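Local coordinates for arginyl-tRNA synthetase, putative (Plasmodium falciparum, PDB 5JLD), which probably catalyses the ATP-dependent attachment of L-arginine to its cognate tRNA, as a class I aminoacyl-tRNA synthetase, at residues Thr155-Ser160 / Val378-Val383; Arg163-Leu168 / Tyr528-Met533; Leu266-Glu271 / Ala447-Asp452; His536-Tyr541 / Met582-Met587; Tyr543-Thr548 / Ser572-Leu577. One frame throughout, in Å; residues are numbered along the deposited sequence.

Contact 1 (Thr155-Ser160 / Val378-Val383); sequences TIIGDS and VGFGFV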
# COMPACT_ATOMS: atom_id res chain seq x y z
N THR A 155 8.25 6.04 -1.67
CA THR A 155 9.03 4.87 -1.29
C THR A 155 8.26 4.06 -0.24
O THR A 155 8.09 2.84 -0.39
CB THR A 155 10.43 5.29 -0.76
OG1 THR A 155 11.10 6.03 -1.78
CG2 THR A 155 11.28 4.09 -0.38
N ILE A 156 7.76 4.77 0.77
CA ILE A 156 7.00 4.18 1.89
C ILE A 156 5.66 3.54 1.46
O ILE A 156 5.35 2.36 1.78
CB ILE A 156 6.74 5.26 2.95
CG1 ILE A 156 8.08 5.71 3.54
CG2 ILE A 156 5.81 4.74 4.05
CD1 ILE A 156 8.02 6.96 4.41
N ILE A 157 4.88 4.32 0.72
CA ILE A 157 3.62 3.81 0.17
C ILE A 157 3.85 2.58 -0.72
O ILE A 157 3.23 1.51 -0.53
CB ILE A 157 2.90 4.91 -0.63
CG1 ILE A 157 2.47 6.06 0.30
CG2 ILE A 157 1.74 4.32 -1.41
CD1 ILE A 157 1.73 7.18 -0.42
N GLY A 158 4.76 2.73 -1.69
CA GLY A 158 5.03 1.65 -2.63
C GLY A 158 5.49 0.38 -1.93
O GLY A 158 5.02 -0.72 -2.24
N ASP A 159 6.37 0.53 -0.95
CA ASP A 159 6.84 -0.64 -0.26
C ASP A 159 5.69 -1.31 0.50
O ASP A 159 5.58 -2.55 0.48
CB ASP A 159 7.98 -0.31 0.70
CG ASP A 159 8.46 -1.55 1.44
OD1 ASP A 159 9.08 -2.42 0.79
OD2 ASP A 159 8.14 -1.68 2.66
N SER A 160 4.83 -0.52 1.14
CA SER A 160 3.66 -1.14 1.81
C SER A 160 2.79 -1.94 0.83
O SER A 160 2.43 -3.10 1.10
CB SER A 160 2.79 -0.08 2.52
OG SER A 160 1.94 -0.73 3.44
N VAL A 378 -1.67 5.46 -8.21
CA VAL A 378 -1.77 5.71 -6.77
C VAL A 378 -1.09 7.04 -6.44
O VAL A 378 0.15 7.12 -6.31
CB VAL A 378 -1.11 4.57 -5.94
CG1 VAL A 378 -1.12 4.90 -4.46
CG2 VAL A 378 -1.78 3.22 -6.20
N GLY A 379 -1.90 8.09 -6.30
CA GLY A 379 -1.40 9.43 -6.11
C GLY A 379 -1.14 9.77 -4.67
O GLY A 379 -1.81 9.22 -3.79
N PHE A 380 -0.19 10.66 -4.40
CA PHE A 380 -0.05 11.15 -3.02
C PHE A 380 0.13 12.67 -3.00
O PHE A 380 0.60 13.26 -3.97
CB PHE A 380 1.10 10.47 -2.28
CG PHE A 380 2.44 10.61 -2.96
CD1 PHE A 380 3.18 11.79 -2.86
CD2 PHE A 380 2.97 9.57 -3.71
CE1 PHE A 380 4.41 11.94 -3.49
CE2 PHE A 380 4.20 9.71 -4.35
CZ PHE A 380 4.92 10.90 -4.24
N GLY A 381 -0.24 13.28 -1.88
CA GLY A 381 -0.11 14.72 -1.71
C GLY A 381 1.25 15.18 -1.21
O GLY A 381 2.17 14.39 -1.00
N PHE A 382 1.36 16.49 -1.01
CA PHE A 382 2.59 17.10 -0.53
C PHE A 382 2.82 16.90 0.97
O PHE A 382 1.88 16.95 1.76
CB PHE A 382 2.57 18.60 -0.82
CG PHE A 382 2.37 18.92 -2.27
CD1 PHE A 382 3.44 18.97 -3.13
CD2 PHE A 382 1.10 19.12 -2.77
CE1 PHE A 382 3.26 19.26 -4.47
CE2 PHE A 382 0.90 19.39 -4.11
CZ PHE A 382 1.99 19.47 -4.96
N VAL A 383 4.07 16.68 1.33
CA VAL A 383 4.48 16.78 2.72
C VAL A 383 4.95 18.21 2.97
O VAL A 383 5.75 18.73 2.19
CB VAL A 383 5.60 15.79 3.05
CG1 VAL A 383 5.94 15.84 4.54
CG2 VAL A 383 5.20 14.39 2.61

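Contact 2 (Arg163-Leu168 / Tyr528-Met533); sequences RVFEFL and YILKNM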
# COMPACT_ATOMS: atom_id res chain seq x y z
N ARG A 163 4.48 -5.19 -0.01
CA ARG A 163 4.43 -6.11 1.10
C ARG A 163 3.02 -6.73 1.17
O ARG A 163 2.87 -7.90 1.52
CB ARG A 163 4.77 -5.40 2.41
CG ARG A 163 6.21 -4.95 2.57
CD ARG A 163 6.54 -4.67 4.05
NE ARG A 163 7.85 -4.03 4.23
CZ ARG A 163 8.60 -4.12 5.32
NH1 ARG A 163 8.19 -4.82 6.37
NH2 ARG A 163 9.78 -3.49 5.38
N VAL A 164 2.00 -5.96 0.80
CA VAL A 164 0.63 -6.48 0.78
C VAL A 164 0.54 -7.60 -0.24
O VAL A 164 0.08 -8.69 0.09
CB VAL A 164 -0.41 -5.39 0.46
CG1 VAL A 164 -1.73 -6.01 0.04
CG2 VAL A 164 -0.62 -4.47 1.67
N PHE A 165 1.01 -7.36 -1.47
CA PHE A 165 0.94 -8.43 -2.47
C PHE A 165 1.80 -9.66 -2.14
O PHE A 165 1.40 -10.80 -2.42
CB PHE A 165 1.31 -7.88 -3.85
CG PHE A 165 0.21 -7.09 -4.47
CD1 PHE A 165 -0.91 -7.72 -4.99
CD2 PHE A 165 0.27 -5.71 -4.51
CE1 PHE A 165 -1.93 -6.99 -5.55
CE2 PHE A 165 -0.75 -4.98 -5.07
CZ PHE A 165 -1.84 -5.62 -5.60
N GLU A 166 2.95 -9.44 -1.51
CA GLU A 166 3.82 -10.54 -1.09
C GLU A 166 3.14 -11.36 0.04
O GLU A 166 3.27 -12.59 0.12
CB GLU A 166 5.20 -9.98 -0.66
CG GLU A 166 6.00 -9.45 -1.88
CD GLU A 166 7.11 -8.44 -1.56
OE1 GLU A 166 7.30 -8.06 -0.38
OE2 GLU A 166 7.80 -8.00 -2.52
N PHE A 167 2.38 -10.68 0.90
CA PHE A 167 1.59 -11.38 1.90
C PHE A 167 0.56 -12.29 1.22
O PHE A 167 0.41 -13.45 1.59
CB PHE A 167 0.89 -10.40 2.82
CG PHE A 167 -0.17 -11.03 3.68
CD1 PHE A 167 0.19 -11.90 4.70
CD2 PHE A 167 -1.51 -10.74 3.48
CE1 PHE A 167 -0.79 -12.49 5.50
CE2 PHE A 167 -2.48 -11.31 4.28
CZ PHE A 167 -2.12 -12.19 5.29
N LEU A 168 -0.10 -11.75 0.20
CA LEU A 168 -1.03 -12.52 -0.64
C LEU A 168 -0.33 -13.48 -1.62
O LEU A 168 -0.96 -14.03 -2.52
CB LEU A 168 -1.95 -11.54 -1.41
CG LEU A 168 -2.83 -10.70 -0.48
CD1 LEU A 168 -3.62 -9.60 -1.18
CD2 LEU A 168 -3.77 -11.63 0.29
N TYR A 528 -10.74 -4.41 -0.10
CA TYR A 528 -10.88 -3.05 -0.58
C TYR A 528 -9.56 -2.42 -1.10
O TYR A 528 -9.57 -1.63 -2.05
CB TYR A 528 -11.51 -2.18 0.49
CG TYR A 528 -13.02 -2.37 0.57
CD1 TYR A 528 -13.84 -2.00 -0.49
CD2 TYR A 528 -13.62 -2.94 1.70
CE1 TYR A 528 -15.22 -2.17 -0.43
CE2 TYR A 528 -15.00 -3.11 1.77
CZ TYR A 528 -15.79 -2.72 0.70
OH TYR A 528 -17.16 -2.89 0.75
N ILE A 529 -8.43 -2.79 -0.50
CA ILE A 529 -7.13 -2.29 -0.97
C ILE A 529 -6.91 -2.66 -2.44
O ILE A 529 -6.51 -1.82 -3.25
CB ILE A 529 -5.98 -2.82 -0.12
CG1 ILE A 529 -5.86 -1.99 1.16
CG2 ILE A 529 -4.67 -2.72 -0.88
CD1 ILE A 529 -4.67 -2.38 2.03
N LEU A 530 -7.19 -3.91 -2.79
CA LEU A 530 -7.04 -4.33 -4.18
C LEU A 530 -7.85 -3.44 -5.12
O LEU A 530 -7.48 -3.23 -6.28
CB LEU A 530 -7.47 -5.79 -4.34
CG LEU A 530 -6.62 -6.88 -3.69
CD1 LEU A 530 -7.17 -8.24 -4.11
CD2 LEU A 530 -5.13 -6.74 -4.05
N LYS A 531 -8.95 -2.90 -4.61
CA LYS A 531 -9.86 -2.08 -5.40
C LYS A 531 -9.43 -0.61 -5.49
O LYS A 531 -9.57 0.00 -6.54
CB LYS A 531 -11.28 -2.16 -4.82
CG LYS A 531 -11.89 -3.56 -4.93
CD LYS A 531 -13.23 -3.67 -4.23
CE LYS A 531 -14.30 -2.87 -4.95
NZ LYS A 531 -15.65 -3.10 -4.37
N ASN A 532 -8.92 -0.04 -4.41
CA ASN A 532 -8.65 1.40 -4.42
C ASN A 532 -7.26 1.81 -3.92
O ASN A 532 -6.91 2.99 -3.93
CB ASN A 532 -9.75 2.15 -3.61
CG ASN A 532 -9.87 1.66 -2.16
OD1 ASN A 532 -8.90 1.23 -1.53
ND2 ASN A 532 -11.09 1.74 -1.62
N MET A 533 -6.48 0.83 -3.45
CA MET A 533 -5.11 1.09 -2.97
C MET A 533 -5.03 2.13 -1.86
O MET A 533 -4.02 2.80 -1.73
CB MET A 533 -4.21 1.54 -4.13
CG MET A 533 -3.86 0.42 -5.10
SD MET A 533 -2.93 -0.90 -4.31
CE MET A 533 -3.65 -2.29 -5.19

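Contact 3 (Leu266-Glu271 / Ala447-Asp452); sequences LDIKLE and AIKYFD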
# COMPACT_ATOMS: atom_id res chain seq x y z
N LEU A 266 15.75 2.28 5.56
CA LEU A 266 14.32 2.01 5.55
C LEU A 266 13.94 0.52 5.46
O LEU A 266 12.77 0.16 5.59
CB LEU A 266 13.67 2.77 4.38
CG LEU A 266 13.67 4.30 4.48
CD1 LEU A 266 13.14 4.92 3.19
CD2 LEU A 266 12.86 4.75 5.70
N ASP A 267 14.95 -0.33 5.24
CA ASP A 267 14.74 -1.76 5.00
C ASP A 267 13.78 -1.98 3.84
O ASP A 267 12.85 -2.79 3.93
CB ASP A 267 14.23 -2.45 6.27
CG ASP A 267 15.32 -2.68 7.29
OD1 ASP A 267 16.06 -3.68 7.16
OD2 ASP A 267 15.46 -1.86 8.22
N ILE A 268 14.00 -1.26 2.75
CA ILE A 268 13.16 -1.37 1.55
C ILE A 268 13.98 -1.72 0.33
O ILE A 268 14.87 -0.98 -0.07
CB ILE A 268 12.39 -0.05 1.27
CG1 ILE A 268 11.42 0.25 2.42
CG2 ILE A 268 11.66 -0.13 -0.08
CD1 ILE A 268 10.67 1.54 2.27
N LYS A 269 13.68 -2.86 -0.29
CA LYS A 269 14.42 -3.25 -1.47
C LYS A 269 13.60 -3.07 -2.74
O LYS A 269 12.40 -3.35 -2.79
CB LYS A 269 14.90 -4.70 -1.33
CG LYS A 269 15.77 -4.90 -0.10
CD LYS A 269 16.55 -6.20 -0.18
CE LYS A 269 17.53 -6.31 0.97
NZ LYS A 269 18.71 -5.41 0.79
N LEU A 270 14.27 -2.59 -3.78
CA LEU A 270 13.69 -2.42 -5.10
C LEU A 270 14.73 -2.33 -6.21
O LEU A 270 15.88 -1.94 -5.98
CB LEU A 270 12.77 -1.20 -5.14
CG LEU A 270 13.20 0.10 -4.46
CD1 LEU A 270 14.32 0.79 -5.03
CD2 LEU A 270 12.00 1.03 -4.63
N GLU A 271 14.31 -2.69 -7.41
CA GLU A 271 15.22 -2.91 -8.51
C GLU A 271 15.34 -1.68 -9.40
O GLU A 271 14.35 -1.23 -9.98
CB GLU A 271 14.76 -4.11 -9.36
CG GLU A 271 15.54 -4.24 -10.67
CD GLU A 271 15.09 -5.39 -11.55
OE1 GLU A 271 13.96 -5.90 -11.35
OE2 GLU A 271 15.86 -5.79 -12.45
N ALA A 447 7.97 5.07 13.17
CA ALA A 447 7.14 6.23 13.45
C ALA A 447 6.86 7.03 12.19
O ALA A 447 5.71 7.38 11.90
CB ALA A 447 7.79 7.12 14.51
N ILE A 448 7.91 7.34 11.45
CA ILE A 448 7.80 8.03 10.16
C ILE A 448 6.85 7.28 9.22
O ILE A 448 5.93 7.88 8.62
CB ILE A 448 9.19 8.18 9.47
CG1 ILE A 448 10.05 9.22 10.20
CG2 ILE A 448 9.05 8.54 7.99
CD1 ILE A 448 11.40 9.49 9.54
N LYS A 449 7.07 5.97 9.11
CA LYS A 449 6.26 5.17 8.18
C LYS A 449 4.79 5.20 8.57
O LYS A 449 3.94 5.43 7.70
CB LYS A 449 6.76 3.72 8.10
CG LYS A 449 8.13 3.58 7.43
CD LYS A 449 8.46 2.12 7.16
CE LYS A 449 9.88 1.93 6.60
NZ LYS A 449 10.07 0.49 6.25
N TYR A 450 4.50 4.96 9.85
CA TYR A 450 3.10 4.97 10.31
C TYR A 450 2.45 6.33 10.13
O TYR A 450 1.33 6.42 9.63
CB TYR A 450 2.96 4.58 11.79
CG TYR A 450 1.51 4.57 12.22
CD1 TYR A 450 0.68 3.50 11.90
CD2 TYR A 450 0.96 5.63 12.94
CE1 TYR A 450 -0.64 3.47 12.27
CE2 TYR A 450 -0.37 5.62 13.32
CZ TYR A 450 -1.17 4.54 12.99
OH TYR A 450 -2.49 4.51 13.35
N PHE A 451 3.16 7.39 10.52
CA PHE A 451 2.58 8.72 10.48
C PHE A 451 2.26 9.07 9.05
O PHE A 451 1.25 9.72 8.79
CB PHE A 451 3.50 9.78 11.09
CG PHE A 451 2.78 11.04 11.50
CD1 PHE A 451 2.01 11.07 12.66
CD2 PHE A 451 2.88 12.20 10.74
CE1 PHE A 451 1.35 12.24 13.05
CE2 PHE A 451 2.23 13.37 11.12
CZ PHE A 451 1.46 13.39 12.28
N ASP A 452 3.08 8.62 8.11
CA ASP A 452 2.72 8.88 6.73
C ASP A 452 1.53 8.01 6.27
O ASP A 452 0.56 8.52 5.72
CB ASP A 452 3.90 8.67 5.79
CG ASP A 452 3.64 9.24 4.41
OD1 ASP A 452 2.77 8.67 3.69
OD2 ASP A 452 4.30 10.26 4.05

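Contact 4 (His536-Tyr541 / Met582-Met587); sequences HKLAEY and MELLGM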
# COMPACT_ATOMS: atom_id res chain seq x y z
N HIS A 536 -4.18 3.54 4.04
CA HIS A 536 -4.45 4.13 5.36
C HIS A 536 -5.55 3.31 6.08
O HIS A 536 -5.53 3.19 7.31
CB HIS A 536 -4.82 5.62 5.26
CG HIS A 536 -6.18 5.89 4.71
ND1 HIS A 536 -6.42 6.06 3.36
CD2 HIS A 536 -7.38 6.06 5.32
CE1 HIS A 536 -7.71 6.31 3.17
NE2 HIS A 536 -8.31 6.32 4.34
N LYS A 537 -6.46 2.72 5.30
CA LYS A 537 -7.46 1.80 5.83
C LYS A 537 -6.82 0.69 6.65
O LYS A 537 -7.36 0.28 7.66
CB LYS A 537 -8.31 1.22 4.71
CG LYS A 537 -9.31 2.21 4.13
CD LYS A 537 -10.23 2.72 5.25
CE LYS A 537 -11.57 3.20 4.73
NZ LYS A 537 -12.44 3.64 5.86
N LEU A 538 -5.64 0.23 6.23
CA LEU A 538 -4.92 -0.80 6.97
C LEU A 538 -4.40 -0.21 8.29
O LEU A 538 -4.60 -0.79 9.36
CB LEU A 538 -3.78 -1.40 6.12
CG LEU A 538 -2.84 -2.45 6.73
CD1 LEU A 538 -3.62 -3.58 7.38
CD2 LEU A 538 -1.88 -3.01 5.64
N ALA A 539 -3.79 0.98 8.22
CA ALA A 539 -3.28 1.63 9.43
C ALA A 539 -4.42 1.83 10.45
O ALA A 539 -4.31 1.50 11.65
CB ALA A 539 -2.63 2.96 9.08
N GLU A 540 -5.52 2.37 9.94
CA GLU A 540 -6.75 2.54 10.70
C GLU A 540 -7.12 1.21 11.38
O GLU A 540 -7.32 1.14 12.60
CB GLU A 540 -7.88 2.94 9.77
CG GLU A 540 -8.27 4.38 9.71
CD GLU A 540 -9.65 4.49 9.07
OE1 GLU A 540 -10.53 3.65 9.41
OE2 GLU A 540 -9.86 5.39 8.23
N TYR A 541 -7.16 0.15 10.57
CA TYR A 541 -7.58 -1.16 11.03
C TYR A 541 -6.72 -1.52 12.22
O TYR A 541 -7.21 -1.97 13.27
CB TYR A 541 -7.45 -2.21 9.92
CG TYR A 541 -7.67 -3.62 10.40
CD1 TYR A 541 -8.96 -4.15 10.47
CD2 TYR A 541 -6.61 -4.42 10.80
CE1 TYR A 541 -9.17 -5.44 10.91
CE2 TYR A 541 -6.82 -5.72 11.25
CZ TYR A 541 -8.11 -6.22 11.30
OH TYR A 541 -8.35 -7.50 11.74
N MET A 582 1.81 -4.52 11.46
CA MET A 582 2.92 -3.62 11.63
C MET A 582 3.91 -3.82 10.48
O MET A 582 4.33 -2.86 9.85
CB MET A 582 3.61 -3.84 12.98
CG MET A 582 2.91 -3.18 14.15
SD MET A 582 3.67 -3.61 15.73
CE MET A 582 5.07 -2.52 15.76
N GLU A 583 4.24 -5.09 10.22
CA GLU A 583 5.16 -5.46 9.16
C GLU A 583 4.65 -5.07 7.77
O GLU A 583 5.41 -4.60 6.94
CB GLU A 583 5.42 -6.96 9.20
CG GLU A 583 6.27 -7.38 10.38
CD GLU A 583 6.31 -8.88 10.55
OE1 GLU A 583 5.48 -9.57 9.92
OE2 GLU A 583 7.17 -9.37 11.32
N LEU A 584 3.36 -5.26 7.53
CA LEU A 584 2.79 -4.90 6.23
C LEU A 584 2.93 -3.40 5.98
O LEU A 584 2.99 -2.96 4.83
CB LEU A 584 1.31 -5.31 6.15
CG LEU A 584 0.98 -6.81 6.06
CD1 LEU A 584 -0.52 -7.03 6.12
CD2 LEU A 584 1.57 -7.49 4.82
N LEU A 585 3.00 -2.62 7.05
CA LEU A 585 3.11 -1.17 6.93
C LEU A 585 4.57 -0.73 6.97
O LEU A 585 4.87 0.47 6.94
CB LEU A 585 2.31 -0.49 8.05
CG LEU A 585 0.78 -0.60 7.92
CD1 LEU A 585 0.12 -0.20 9.22
CD2 LEU A 585 0.26 0.28 6.78
N GLY A 586 5.48 -1.70 7.07
CA GLY A 586 6.91 -1.44 7.09
C GLY A 586 7.47 -1.15 8.47
O GLY A 586 8.60 -0.68 8.60
N MET A 587 6.68 -1.42 9.52
CA MET A 587 7.16 -1.17 10.88
C MET A 587 7.86 -2.41 11.43
O MET A 587 7.63 -3.52 10.95
CB MET A 587 6.00 -0.74 11.79
CG MET A 587 5.21 0.48 11.28
SD MET A 587 3.61 0.79 12.11
CE MET A 587 4.11 0.89 13.83

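Contact 5 (Tyr543-Thr548 / Ser572-Leu577); sequences YDLTTT and SITKSL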
# COMPACT_ATOMS: atom_id res chain seq x y z
N TYR A 543 -4.90 0.39 14.12
CA TYR A 543 -5.17 1.24 15.27
C TYR A 543 -6.40 0.69 15.97
O TYR A 543 -6.41 0.52 17.20
CB TYR A 543 -5.38 2.70 14.83
CG TYR A 543 -5.60 3.66 15.99
CD1 TYR A 543 -4.52 4.12 16.75
CD2 TYR A 543 -6.87 4.10 16.33
CE1 TYR A 543 -4.70 4.98 17.80
CE2 TYR A 543 -7.07 4.98 17.41
CZ TYR A 543 -5.97 5.41 18.14
OH TYR A 543 -6.14 6.28 19.19
N ASP A 544 -7.42 0.34 15.19
CA ASP A 544 -8.66 -0.04 15.85
C ASP A 544 -8.38 -1.33 16.58
O ASP A 544 -8.84 -1.51 17.72
CB ASP A 544 -9.82 -0.15 14.86
CG ASP A 544 -10.18 1.21 14.25
OD1 ASP A 544 -9.72 2.25 14.79
OD2 ASP A 544 -10.91 1.24 13.24
N LEU A 545 -7.51 -2.18 16.00
CA LEU A 545 -7.22 -3.45 16.63
C LEU A 545 -6.70 -3.18 18.03
O LEU A 545 -7.15 -3.79 19.02
CB LEU A 545 -6.23 -4.26 15.82
CG LEU A 545 -5.76 -5.56 16.48
CD1 LEU A 545 -6.95 -6.46 16.77
CD2 LEU A 545 -4.74 -6.26 15.57
N THR A 546 -5.81 -2.20 18.14
CA THR A 546 -5.19 -1.95 19.42
C THR A 546 -6.26 -1.47 20.39
O THR A 546 -6.36 -1.99 21.50
CB THR A 546 -4.00 -0.95 19.31
OG1 THR A 546 -4.47 0.39 19.14
CG2 THR A 546 -3.09 -1.33 18.13
N THR A 547 -7.13 -0.55 19.97
CA THR A 547 -8.04 0.04 20.97
C THR A 547 -9.07 -0.99 21.39
O THR A 547 -9.37 -1.16 22.59
CB THR A 547 -8.74 1.29 20.46
OG1 THR A 547 -9.52 0.96 19.30
CG2 THR A 547 -7.72 2.40 20.11
N THR A 548 -9.61 -1.70 20.40
CA THR A 548 -10.53 -2.78 20.69
C THR A 548 -9.86 -3.69 21.71
O THR A 548 -10.48 -4.04 22.73
CB THR A 548 -10.91 -3.55 19.43
OG1 THR A 548 -11.52 -2.65 18.51
CG2 THR A 548 -11.89 -4.68 19.76
N SER A 572 -2.96 -14.05 22.12
CA SER A 572 -2.00 -14.62 21.16
C SER A 572 -2.38 -14.29 19.72
O SER A 572 -1.54 -13.82 18.92
CB SER A 572 -1.93 -16.14 21.36
OG SER A 572 -0.81 -16.71 20.73
N ILE A 573 -3.64 -14.53 19.40
CA ILE A 573 -4.14 -14.14 18.09
C ILE A 573 -3.93 -12.65 17.84
O ILE A 573 -3.41 -12.26 16.79
CB ILE A 573 -5.62 -14.48 17.92
CG1 ILE A 573 -5.82 -15.99 18.10
CG2 ILE A 573 -6.10 -13.99 16.56
CD1 ILE A 573 -7.29 -16.44 18.04
N THR A 574 -4.31 -11.83 18.83
CA THR A 574 -4.18 -10.39 18.67
C THR A 574 -2.73 -9.97 18.43
O THR A 574 -2.47 -9.14 17.57
CB THR A 574 -4.71 -9.63 19.88
OG1 THR A 574 -6.10 -9.92 20.05
CG2 THR A 574 -4.52 -8.11 19.69
N LYS A 575 -1.80 -10.55 19.19
CA LYS A 575 -0.37 -10.33 19.00
C LYS A 575 0.06 -10.67 17.57
O LYS A 575 0.63 -9.82 16.89
CB LYS A 575 0.44 -11.16 19.99
CG LYS A 575 1.95 -10.95 19.89
CD LYS A 575 2.63 -11.42 21.16
CE LYS A 575 3.22 -12.81 21.02
NZ LYS A 575 4.58 -12.75 20.43
N SER A 576 -0.20 -11.90 17.14
CA SER A 576 0.12 -12.28 15.76
C SER A 576 -0.38 -11.26 14.73
O SER A 576 0.36 -10.83 13.83
CB SER A 576 -0.47 -13.66 15.42
OG SER A 576 0.27 -14.70 16.02
N LEU A 577 -1.65 -10.87 14.87
CA LEU A 577 -2.27 -9.98 13.90
C LEU A 577 -1.63 -8.58 13.93
O LEU A 577 -1.41 -7.96 12.89
CB LEU A 577 -3.78 -9.89 14.15
CG LEU A 577 -4.62 -9.09 13.15
CD1 LEU A 577 -4.36 -9.59 11.70
CD2 LEU A 577 -6.12 -9.20 13.51

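Contact 1 (Thr155-Ser160 / Val378-Val383)
Ile157 of helix 149-167 meets Val378 and Phe380 of strand 374-380, an outermost strand of the parallel sheet in the Rossmann-type catalytic fold of a class I synthetase. The helix follows strand 133-137, and near its start His151 belongs to the HIGH-type signature of the class. Everything across the contact is apolar. The two branches of Ile157 divide the work: CG2 turns to Val378, its distance to Val378 CG1 being 4.2 Å, while the longer branch runs to Phe380. That branch is straight (chi2 -179°), which carries CD1 away from the helix and toward the sheet. It arrives obliquely at the aromatic side chain, near the point where the ring leaves the backbone. Phe380 places its CG between the backbone N and the carbonyl carbon (chi1 57°). Val378 and Phe380 stand two apart in the strand and therefore both point their CB atoms at the helix. Backbone bonds of the strand go to its neighbour instead, with Phe380 paired to Thr348 and Ile350. Val347 touches both Ile157 and Phe380, and Leu453 of helix 436-453 adds to the cover over Ile157. The nearest approach is from Ile157 CD1 to Phe380 CB, 3.8 Å.

Contact 2 (Arg163-Leu168 / Tyr528-Met533)
Leu530 and Met533, at the end of helix 522-532 in the DALR anticodon-binding domain, receive Phe165 from helix 149-167 of the Rossmann-type catalytic domain, so the contact is an interdomain seam. Leu530 comes first along the segment. Its CD2 methyl lies obliquely against the far part of the ring, 3.5 Å from Phe165 CE1, and also faces Leu168, whose CD1 is 4.3 Å from Leu530 CD2. Leu168 stands just past the end of its own helix, so one methyl of Leu530 spans the last turn of that helix and its exit. At Met533 the backbone turns out of the helix with positive phi (56°), although Met533 N still bonds to Ile529 O at 2.7 Å. Bends at chi2 (-62°) and chi3 fold the side chain back, across the direction of Phe165 at about a right angle. Thr172 of strand 171-176 also touches Phe165, and Met376 touches Met533. Met533 CE ends at the edge of the ring, near its plane, 3.8 Å from Phe165 CZ.

Contact 3 (Leu266-Glu271 / Ala447-Asp452)
A Schellman motif ends helix 242-265, and the carbonyl of Leu266, at this helix end, is met by Lys449 of helix 436-453. Lys449 NZ donates to Leu266 O at 2.8 Å, in the carbonyl plane and with a C=O...N angle of 155°. The lysine reaches this far because its chain is extended beyond CG, with chi2, chi3 and chi4 all near 180°. The apolar part of the chain is used as well, Leu266 CD2 lying 4.2 Å from Lys449 CE. Ile268 approaches tip to tip, its CG1 4.1 Å from Lys449 NZ. Positive phi at Asp267 turns the chain between Leu266 and Ile268, with Ile268 N bonded back into the last turn of the helix. The ammonium also donates to Gly586 O, so it bridges the C-terminal ends of two helices from a buried position, and the negative ends of helix dipoles would probably favour its charge. Helix 149-167 lies beside the loop, its Thr155 touching both Leu266 and Ile268; beyond the loop the chain enters strand 271-272, at the edge of the parallel sheet.

Contact 4 (His536-Tyr541 / Met582-Met587)
Leu538, in the first turns of helix 536-556, packs on Leu584, the last residue of helix 564-584, and Leu585 just beyond it; the two helices are antiparallel partners in the DALR anticodon-binding domain. With CG anti to the backbone N (chi1 177°), Leu538 extends from its helix and brings CD2 to the other side. There the methyl lies 4.0 Å from Leu584 CB, the two side chains crossing at about a right angle. Against Leu585 the fit is different: the leucines slide past each other in opposite directions, with Leu538 CD2 4.1 Å from Leu585 CD2. Ala539 follows and, being small, lets the other branch of Leu585 come down on the backbone, Leu585 CD1 standing 3.9 Å from Ala539 CA. One leucine thus straddles two successive residues. Leu585 stands where the helix stops in a Schellman motif: Gly586, with positive phi (87°), has its N bonded to Glu583 O, and Met587 N reaches Met582 O at 2.8 Å. Farther on, Tyr541 turns to helix 510-520, where its hydroxyl bonds to His518 O. Across the contact no hydrogen bond or charge pair forms, so cohesion here rests on buried methyl groups and the exclusion of water.

Contact 5 (Tyr543-Thr548 / Ser572-Leu577)
The helical hairpin formed by helices 536-556 and 564-584 is held here by Leu545, which points at Thr574 and Leu577 from the antiparallel partner. The backbones are closest at Leu545 and Thr574, their CA atoms 7.8 Å apart. A first torsion of 174° swings CG of Leu545 to the far side from its own N, and the two methyls spread over one turn of the opposite helix. CD2 settles on the branch point of Leu577, 3.7 Å from Leu577 CG, and also touches Leu577 CB and CD2; the two leucines meet at an oblique angle. CD1 takes the other direction, 4.1 Å from Thr574 CG2, with the side chains passing in opposite senses. The threonine can offer a methyl because its polar branch is turned back, Thr574 OG1 being bonded to Leu570 O in the preceding turn. The same economy appears in the first helix. Thr546 OG1 bonds to Tyr543 O at 2.7 Å, in the carbonyl plane and on a lone pair, and also pairs with Tyr478 OH of helix 476-492. Thr548 OG1 comes to Asp544 O at 3.0 Å from above the carbonyl plane, 51° out of it. Each of those carbonyls also accepts a backbone N-H. His518 and Leu515 of helix 510-520 also touch Leu545 and Thr574, respectively. Aliphatic groups between helices, with hydroxyls largely turned back to their own helix, fit the all-helical bundle of a DALR anticodon-binding domain.

How the contacts relate
Contacts 1 and 2 both use helix 149-167, which begins at the HIGH-type signature of the catalytic domain, and contact 3 packs against it through Ile268; contacts 4 and 5 lie about 12 Å apart, centre to centre, along one helix pair of the anticodon-binding domain. Contact 2 already crosses between the two domains; further links gather at the end of helix 564-584. Ser160 OG probably hydrogen-bonds Leu584 O at 2.8 Å, joining contacts 1 and 4, while Tyr450 CE1 lies 3.8 Å from Ala539 CB, joining 3 and 4. Val378 CG2 packs 3.6 Å from Met533 CB between contacts 1 and 2. Contact 5 lies farther out, its centre about 25 Å from that of contact 1, yet Tyr450 OH of contact 3 still touches Tyr543 CB at 3.7 Å.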